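Local coordinates for Cd1 (Flavonifractor plautii, PDB 7D39), which binds flavin mononucleotide and probably acts as an ene-reductase that starts the breakdown of flavones and flavonols in a gut bacterium, at residues G17-M29 against R186-E199. Residues are numbered along the deposited sequence; the frame is centred on the assembly and turned at random.
Sequences GMCIEALMGAKEM and RVARAHQIGRNIAE
His191 lies as a knob among Glu21, Met24, Gly25 and Glu28. Its CB passes Glu21 OE1, and with CG anti to the backbone N (chi1 -172°) the ring is laid over Gly25, whose CA makes a CH-pi contact 3.6 Å from the ring centroid and is nearest to CE1, at 3.4 Å. ND1 donates to Glu21 OE1 at 3.2 Å, on the anti side of the carboxylate. At the far edge NE2 gives a shorter bond to Glu28 OE1, 2.6 Å, on the syn side but tilted out of the carboxylate plane, so a carboxylate holds each ring nitrogen and fixes the ring's rotation. The CD2 edge of the ring points at one face of the Arg195 guanidinium. With an alanine in place of His191, Glu21 would probably lose this N-H partner, Glu28 would be left to Arg195, and a gap would open over Gly25.

In this flavodoxin-like fold, helices 14-28 and 184-202 pack side by side on one face of the five-stranded parallel sheet, segments 17-28 and 186-199 crossing at -48°. Glycines allow the approach: Gly194 CA comes within 3.2 Å of Ala22 O as a CA-H...O contact, where a CB on either Gly194 or Gly25 would clash with a carbonyl.

Arg195 salt-bridges Glu28, NE to OE1 at 2.9 Å, though as a hydrogen bond this is bent and weak; NH2 to OE2, at 3.2 Å, is straighter, and the carboxylate and guanidinium planes are only 19° apart. The selenomethionine Met29 folds its CE against Arg195 CG and sets its CB on Ala198. Toward the flavin end, the bent chain of Met18, also selenomethionine, brings CE to 3.6 Å from Ala190 CB.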
ATOM      1  N   GLY A  17      -3.688  -9.332  18.343  1.00 23.66           N
ATOM      2  CA  GLY A  17      -2.624  -9.591  19.312  1.00 22.15           C
ATOM      3  C   GLY A  17      -1.256  -9.167  18.816  1.00 24.19           C
ATOM      4  O   GLY A  17      -0.527  -8.454  19.507  1.00 26.97           O
HETATM    5  N   MSE A  18      -0.897  -9.581  17.600  1.00 22.82           N
HETATM    6  CA  MSE A  18       0.385  -9.213  17.007  1.00 22.16           C
HETATM    7  C   MSE A  18       0.493  -7.709  16.879  1.00 27.51           C
HETATM    8  O   MSE A  18       1.556  -7.116  17.099  1.00 22.77           O
HETATM    9  CB  MSE A  18       0.559  -9.854  15.626  1.00 21.70           C
HETATM   10  CG  MSE A  18       0.539 -11.359  15.671  1.00 21.74           C
HETATM   11 SE   MSE A  18       2.208 -12.060  16.434  1.00 33.52          SE
HETATM   12  CE  MSE A  18       3.363 -11.795  14.872  1.00 27.44           C
ATOM     13  N   CYS A  19      -0.618  -7.092  16.481  1.00 21.68           N
ATOM     14  CA  CYS A  19      -0.636  -5.645  16.362  1.00 23.29           C
ATOM     15  C   CYS A  19      -0.409  -4.996  17.724  1.00 23.35           C
ATOM     16  O   CYS A  19       0.419  -4.087  17.869  1.00 23.76           O
ATOM     17  CB  CYS A  19      -1.957  -5.193  15.743  1.00 21.35           C
ATOM     18  SG  CYS A  19      -1.993  -3.435  15.364  1.00 25.34           S
ATOM     19  N   ILE A  20      -1.115  -5.472  18.744  1.00 22.65           N
ATOM     20  CA  ILE A  20      -0.971  -4.858  20.056  1.00 23.86           C
ATOM     21  C   ILE A  20       0.419  -5.124  20.619  1.00 26.64           C
ATOM     22  O   ILE A  20       1.047  -4.240  21.208  1.00 27.65           O
ATOM     23  CB  ILE A  20      -2.097  -5.346  20.981  1.00 23.48           C
ATOM     24  CG1 ILE A  20      -3.424  -4.728  20.510  1.00 22.99           C
ATOM     25  CG2 ILE A  20      -1.800  -4.981  22.426  1.00 25.13           C
ATOM     26  CD1 ILE A  20      -4.652  -5.474  20.982  1.00 22.88           C
ATOM     27  N   GLU A  21       0.938  -6.332  20.409  1.00 24.07           N
ATOM     28  CA  GLU A  21       2.308  -6.631  20.805  1.00 27.77           C
ATOM     29  C   GLU A  21       3.296  -5.682  20.130  1.00 31.88           C
ATOM     30  O   GLU A  21       4.298  -5.276  20.733  1.00 25.84           O
ATOM     31  CB  GLU A  21       2.633  -8.080  20.451  1.00 24.66           C
ATOM     32  CG  GLU A  21       4.016  -8.530  20.830  1.00 36.72           C
ATOM     33  CD  GLU A  21       4.132  -8.822  22.309  1.00 36.31           C
ATOM     34  OE1 GLU A  21       5.159  -8.435  22.901  1.00 42.09           O
ATOM     35  OE2 GLU A  21       3.196  -9.428  22.874  1.00 30.73           O
ATOM     36  N   ALA A  22       3.047  -5.337  18.866  1.00 24.45           N
ATOM     37  CA  ALA A  22       3.882  -4.323  18.235  1.00 24.59           C
ATOM     38  C   ALA A  22       3.694  -2.980  18.924  1.00 26.77           C
ATOM     39  O   ALA A  22       4.665  -2.253  19.156  1.00 25.74           O
ATOM     40  CB  ALA A  22       3.576  -4.230  16.739  1.00 23.83           C
ATOM     41  N   LEU A  23       2.458  -2.644  19.296  1.00 24.69           N
ATOM     42  CA  LEU A  23       2.243  -1.384  19.999  1.00 25.20           C
ATOM     43  C   LEU A  23       2.999  -1.359  21.325  1.00 29.50           C
ATOM     44  O   LEU A  23       3.537  -0.317  21.726  1.00 26.91           O
ATOM     45  CB  LEU A  23       0.748  -1.152  20.210  1.00 24.77           C
ATOM     46  CG  LEU A  23      -0.055  -0.822  18.939  1.00 24.80           C
ATOM     47  CD1 LEU A  23      -1.474  -0.464  19.282  1.00 23.74           C
ATOM     48  CD2 LEU A  23       0.586   0.320  18.152  1.00 24.06           C
HETATM   49  N   MSE A  24       3.074  -2.497  22.008  1.00 26.37           N
HETATM   50  CA  MSE A  24       3.811  -2.556  23.266  1.00 29.25           C
HETATM   51  C   MSE A  24       5.299  -2.258  23.084  1.00 28.09           C
HETATM   52  O   MSE A  24       5.881  -1.463  23.817  1.00 28.98           O
HETATM   53  CB  MSE A  24       3.625  -3.917  23.924  1.00 27.43           C
HETATM   54  CG  MSE A  24       2.311  -4.036  24.657  1.00 28.48           C
HETATM   55 SE   MSE A  24       1.864  -5.887  25.114  1.00 42.38          SE
HETATM   56  CE  MSE A  24       0.392  -5.516  26.322  1.00 35.08           C
ATOM     57  N   GLY A  25       5.916  -2.908  22.101  1.00 28.22           N
ATOM     58  CA  GLY A  25       7.294  -2.587  21.781  1.00 31.84           C
ATOM     59  C   GLY A  25       7.476  -1.126  21.425  1.00 28.65           C
ATOM     60  O   GLY A  25       8.464  -0.502  21.814  1.00 30.77           O
ATOM     61  N   ALA A  26       6.527  -0.562  20.682  1.00 27.84           N
ATOM     62  CA  ALA A  26       6.589   0.861  20.373  1.00 29.93           C
ATOM     63  C   ALA A  26       6.510   1.705  21.638  1.00 32.82           C
ATOM     64  O   ALA A  26       7.230   2.701  21.771  1.00 32.14           O
ATOM     65  CB  ALA A  26       5.470   1.244  19.404  1.00 27.09           C
ATOM     66  N   LYS A  27       5.640   1.339  22.581  1.00 32.74           N
ATOM     67  CA  LYS A  27       5.581   2.125  23.808  1.00 32.96           C
ATOM     68  C   LYS A  27       6.873   1.982  24.599  1.00 30.91           C
ATOM     69  O   LYS A  27       7.372   2.957  25.173  1.00 31.86           O
ATOM     70  CB  LYS A  27       4.380   1.728  24.670  1.00 33.68           C
ATOM     71  CG  LYS A  27       4.257   2.622  25.920  1.00 37.02           C
ATOM     72  CD  LYS A  27       2.979   2.390  26.697  1.00 46.43           C
ATOM     73  CE  LYS A  27       2.410   3.699  27.224  1.00 51.14           C
ATOM     74  NZ  LYS A  27       3.372   4.436  28.085  1.00 56.05           N
ATOM     75  N   GLU A  28       7.430   0.769  24.638  1.00 30.90           N
ATOM     76  CA  GLU A  28       8.718   0.549  25.287  1.00 32.06           C
ATOM     77  C   GLU A  28       9.762   1.535  24.785  1.00 37.66           C
ATOM     78  O   GLU A  28      10.654   1.930  25.540  1.00 43.56           O
ATOM     79  CB  GLU A  28       9.178  -0.887  25.032  1.00 32.60           C
ATOM     80  CG  GLU A  28      10.374  -1.349  25.827  1.00 32.96           C
ATOM     81  CD  GLU A  28      10.799  -2.749  25.439  1.00 39.19           C
ATOM     82  OE1 GLU A  28      10.533  -3.157  24.291  1.00 43.83           O
ATOM     83  OE2 GLU A  28      11.392  -3.448  26.278  1.00 46.12           O
HETATM   84  N   MSE A  29       9.660   1.946  23.523  1.00 32.30           N
HETATM   85  CA  MSE A  29      10.557   2.930  22.935  1.00 33.73           C
HETATM   86  C   MSE A  29      10.119   4.364  23.218  1.00 37.91           C
HETATM   87  O   MSE A  29      10.773   5.301  22.793  1.00 37.99           O
HETATM   88  CB  MSE A  29      10.653   2.717  21.428  1.00 31.72           C
HETATM   89  CG  MSE A  29      11.182   1.348  21.047  1.00 46.19           C
HETATM   90 SE   MSE A  29      13.013   1.081  21.663  0.76 52.95          SE
HETATM   91  CE  MSE A  29      12.771  -0.526  22.723  1.00 50.81           C
ATOM     92  N   ARG A 186       7.795 -15.902  17.689  1.00 27.13           N
ATOM     93  CA  ARG A 186       7.130 -15.131  16.650  1.00 28.54           C
ATOM     94  C   ARG A 186       6.417 -13.919  17.227  1.00 27.74           C
ATOM     95  O   ARG A 186       6.322 -12.884  16.559  1.00 31.34           O
ATOM     96  CB  ARG A 186       6.168 -16.031  15.893  1.00 28.94           C
ATOM     97  CG  ARG A 186       6.834 -17.269  15.384  1.00 25.66           C
ATOM     98  CD  ARG A 186       6.494 -17.447  13.933  1.00 32.77           C
ATOM     99  NE  ARG A 186       5.296 -18.248  13.828  1.00 30.57           N
ATOM    100  CZ  ARG A 186       4.647 -18.481  12.703  1.00 27.68           C
ATOM    101  NH1 ARG A 186       5.061 -17.956  11.552  1.00 23.74           N
ATOM    102  NH2 ARG A 186       3.567 -19.244  12.746  1.00 26.66           N
ATOM    103  N   VAL A 187       5.930 -14.023  18.463  1.00 25.66           N
ATOM    104  CA  VAL A 187       5.372 -12.857  19.136  1.00 31.87           C
ATOM    105  C   VAL A 187       6.475 -11.847  19.417  1.00 27.20           C
ATOM    106  O   VAL A 187       6.288 -10.638  19.253  1.00 29.81           O
ATOM    107  CB  VAL A 187       4.643 -13.292  20.424  1.00 32.47           C
ATOM    108  CG1 VAL A 187       4.147 -12.083  21.214  1.00 25.73           C
ATOM    109  CG2 VAL A 187       3.485 -14.202  20.086  1.00 25.02           C
ATOM    110  N   ALA A 188       7.653 -12.337  19.819  1.00 27.14           N
ATOM    111  CA  ALA A 188       8.803 -11.469  20.018  1.00 27.94           C
ATOM    112  C   ALA A 188       9.159 -10.733  18.738  1.00 27.62           C
ATOM    113  O   ALA A 188       9.641  -9.595  18.792  1.00 31.22           O
ATOM    114  CB  ALA A 188       9.998 -12.286  20.538  1.00 29.05           C
ATOM    115  N   ARG A 189       8.875 -11.332  17.580  1.00 27.20           N
ATOM    116  CA  ARG A 189       9.148 -10.648  16.316  1.00 29.12           C
ATOM    117  C   ARG A 189       8.180  -9.492  16.084  1.00 25.93           C
ATOM    118  O   ARG A 189       8.579  -8.432  15.590  1.00 29.39           O
ATOM    119  CB  ARG A 189       9.097 -11.646  15.159  1.00 32.45           C
ATOM    120  CG  ARG A 189       9.306 -11.024  13.792  1.00 33.58           C
ATOM    121  CD  ARG A 189      10.775 -10.653  13.537  1.00 40.97           C
ATOM    122  NE  ARG A 189      10.940 -10.109  12.194  1.00 41.69           N
ATOM    123  CZ  ARG A 189      11.571  -8.975  11.906  1.00 44.60           C
ATOM    124  NH1 ARG A 189      12.139  -8.259  12.866  1.00 38.38           N
ATOM    125  NH2 ARG A 189      11.639  -8.564  10.646  1.00 43.62           N
ATOM    126  N   ALA A 190       6.902  -9.671  16.425  1.00 25.23           N
ATOM    127  CA  ALA A 190       5.983  -8.537  16.403  1.00 29.25           C
ATOM    128  C   ALA A 190       6.458  -7.438  17.341  1.00 28.28           C
ATOM    129  O   ALA A 190       6.403  -6.252  16.999  1.00 33.27           O
ATOM    130  CB  ALA A 190       4.568  -8.980  16.784  1.00 24.04           C
ATOM    131  N   HIS A 191       6.931  -7.817  18.530  1.00 26.09           N
ATOM    132  CA  HIS A 191       7.458  -6.840  19.470  1.00 26.88           C
ATOM    133  C   HIS A 191       8.614  -6.040  18.860  1.00 29.92           C
ATOM    134  O   HIS A 191       8.660  -4.810  18.969  1.00 30.51           O
ATOM    135  CB  HIS A 191       7.913  -7.548  20.749  1.00 27.70           C
ATOM    136  CG  HIS A 191       8.296  -6.605  21.845  1.00 28.94           C
ATOM    137  ND1 HIS A 191       7.395  -6.152  22.784  1.00 28.51           N
ATOM    138  CD2 HIS A 191       9.478  -6.014  22.142  1.00 36.28           C
ATOM    139  CE1 HIS A 191       8.009  -5.328  23.617  1.00 30.84           C
ATOM    140  NE2 HIS A 191       9.274  -5.232  23.254  1.00 37.00           N
ATOM    141  N   GLN A 192       9.580  -6.725  18.242  1.00 27.77           N
ATOM    142  CA  GLN A 192      10.696  -6.016  17.619  1.00 30.51           C
ATOM    143  C   GLN A 192      10.222  -5.101  16.493  1.00 33.17           C
ATOM    144  O   GLN A 192      10.708  -3.970  16.351  1.00 31.47           O
ATOM    145  CB  GLN A 192      11.729  -7.004  17.088  1.00 28.90           C
ATOM    146  CG  GLN A 192      13.003  -6.331  16.648  1.00 29.81           C
ATOM    147  CD  GLN A 192      13.780  -5.746  17.828  1.00 38.75           C
ATOM    148  OE1 GLN A 192      13.948  -6.397  18.859  1.00 41.62           O
ATOM    149  NE2 GLN A 192      14.236  -4.500  17.684  1.00 36.69           N
ATOM    150  N   ILE A 193       9.275  -5.573  15.680  1.00 29.40           N
ATOM    151  CA  ILE A 193       8.724  -4.732  14.619  1.00 26.01           C
ATOM    152  C   ILE A 193       8.153  -3.445  15.206  1.00 31.35           C
ATOM    153  O   ILE A 193       8.287  -2.357  14.626  1.00 26.02           O
ATOM    154  CB  ILE A 193       7.679  -5.527  13.811  1.00 26.78           C
ATOM    155  CG1 ILE A 193       8.406  -6.549  12.935  1.00 25.15           C
ATOM    156  CG2 ILE A 193       6.779  -4.612  12.961  1.00 24.24           C
ATOM    157  CD1 ILE A 193       7.505  -7.358  12.038  1.00 25.74           C
ATOM    158  N   GLY A 194       7.544  -3.538  16.387  1.00 27.46           N
ATOM    159  CA  GLY A 194       7.030  -2.341  17.037  1.00 26.12           C
ATOM    160  C   GLY A 194       8.130  -1.425  17.542  1.00 31.89           C
ATOM    161  O   GLY A 194       7.997  -0.195  17.504  1.00 33.48           O
ATOM    162  N   ARG A 195       9.226  -2.006  18.044  1.00 29.37           N
ATOM    163  CA  ARG A 195      10.405  -1.196  18.351  1.00 30.90           C
ATOM    164  C   ARG A 195      10.905  -0.477  17.098  1.00 29.09           C
ATOM    165  O   ARG A 195      11.216   0.717  17.131  1.00 34.86           O
ATOM    166  CB  ARG A 195      11.526  -2.061  18.950  1.00 30.03           C
ATOM    167  CG  ARG A 195      11.352  -2.476  20.417  1.00 30.50           C
ATOM    168  CD  ARG A 195      12.413  -3.513  20.789  1.00 42.11           C
ATOM    169  NE  ARG A 195      12.520  -3.750  22.228  1.00 53.92           N
ATOM    170  CZ  ARG A 195      13.048  -4.848  22.775  1.00 58.48           C
ATOM    171  NH1 ARG A 195      13.506  -5.826  21.997  1.00 55.09           N
ATOM    172  NH2 ARG A 195      13.109  -4.976  24.099  1.00 52.31           N
ATOM    173  N   ASN A 196      10.979  -1.197  15.980  1.00 28.58           N
ATOM    174  CA  ASN A 196      11.461  -0.609  14.735  1.00 28.62           C
ATOM    175  C   ASN A 196      10.605   0.574  14.293  1.00 28.07           C
ATOM    176  O   ASN A 196      11.125   1.673  14.059  1.00 33.33           O
ATOM    177  CB  ASN A 196      11.514  -1.683  13.655  1.00 33.00           C
ATOM    178  CG  ASN A 196      12.572  -2.707  13.935  1.00 28.89           C
ATOM    179  OD1 ASN A 196      13.287  -2.584  14.917  1.00 29.81           O
ATOM    180  ND2 ASN A 196      12.681  -3.718  13.090  1.00 33.31           N
ATOM    181  N   ILE A 197       9.289   0.382  14.162  1.00 27.55           N
ATOM    182  CA  ILE A 197       8.469   1.494  13.688  1.00 29.52           C
ATOM    183  C   ILE A 197       8.628   2.699  14.609  1.00 29.89           C
ATOM    184  O   ILE A 197       8.637   3.851  14.153  1.00 31.28           O
ATOM    185  CB  ILE A 197       6.993   1.066  13.541  1.00 25.79           C
ATOM    186  CG1 ILE A 197       6.217   2.088  12.712  1.00 27.06           C
ATOM    187  CG2 ILE A 197       6.329   0.939  14.879  1.00 27.48           C
ATOM    188  CD1 ILE A 197       6.758   2.287  11.305  1.00 24.99           C
ATOM    189  N   ALA A 198       8.805   2.459  15.907  1.00 34.11           N
ATOM    190  CA  ALA A 198       8.945   3.554  16.857  1.00 32.20           C
ATOM    191  C   ALA A 198      10.254   4.306  16.652  1.00 32.06           C
ATOM    192  O   ALA A 198      10.270   5.539  16.611  1.00 30.12           O
ATOM    193  CB  ALA A 198       8.842   3.023  18.290  1.00 35.35           C
ATOM    194  N   GLU A 199      11.369   3.584  16.534  1.00 35.88           N
ATOM    195  CA  GLU A 199      12.640   4.258  16.288  1.00 31.33           C
ATOM    196  C   GLU A 199      12.579   5.043  14.987  1.00 37.80           C
ATOM    197  O   GLU A 199      12.988   6.206  14.933  1.00 37.82           O
ATOM    198  CB  GLU A 199      13.791   3.254  16.238  1.00 36.54           C
ATOM    199  CG  GLU A 199      13.943   2.377  17.459  1.00 49.36           C
ATOM    200  CD  GLU A 199      14.451   3.136  18.652  1.00 67.36           C
ATOM    201  OE1 GLU A 199      13.946   4.248  18.909  1.00 70.87           O
ATOM    202  OE2 GLU A 199      15.368   2.629  19.330  1.00 78.90           O
TER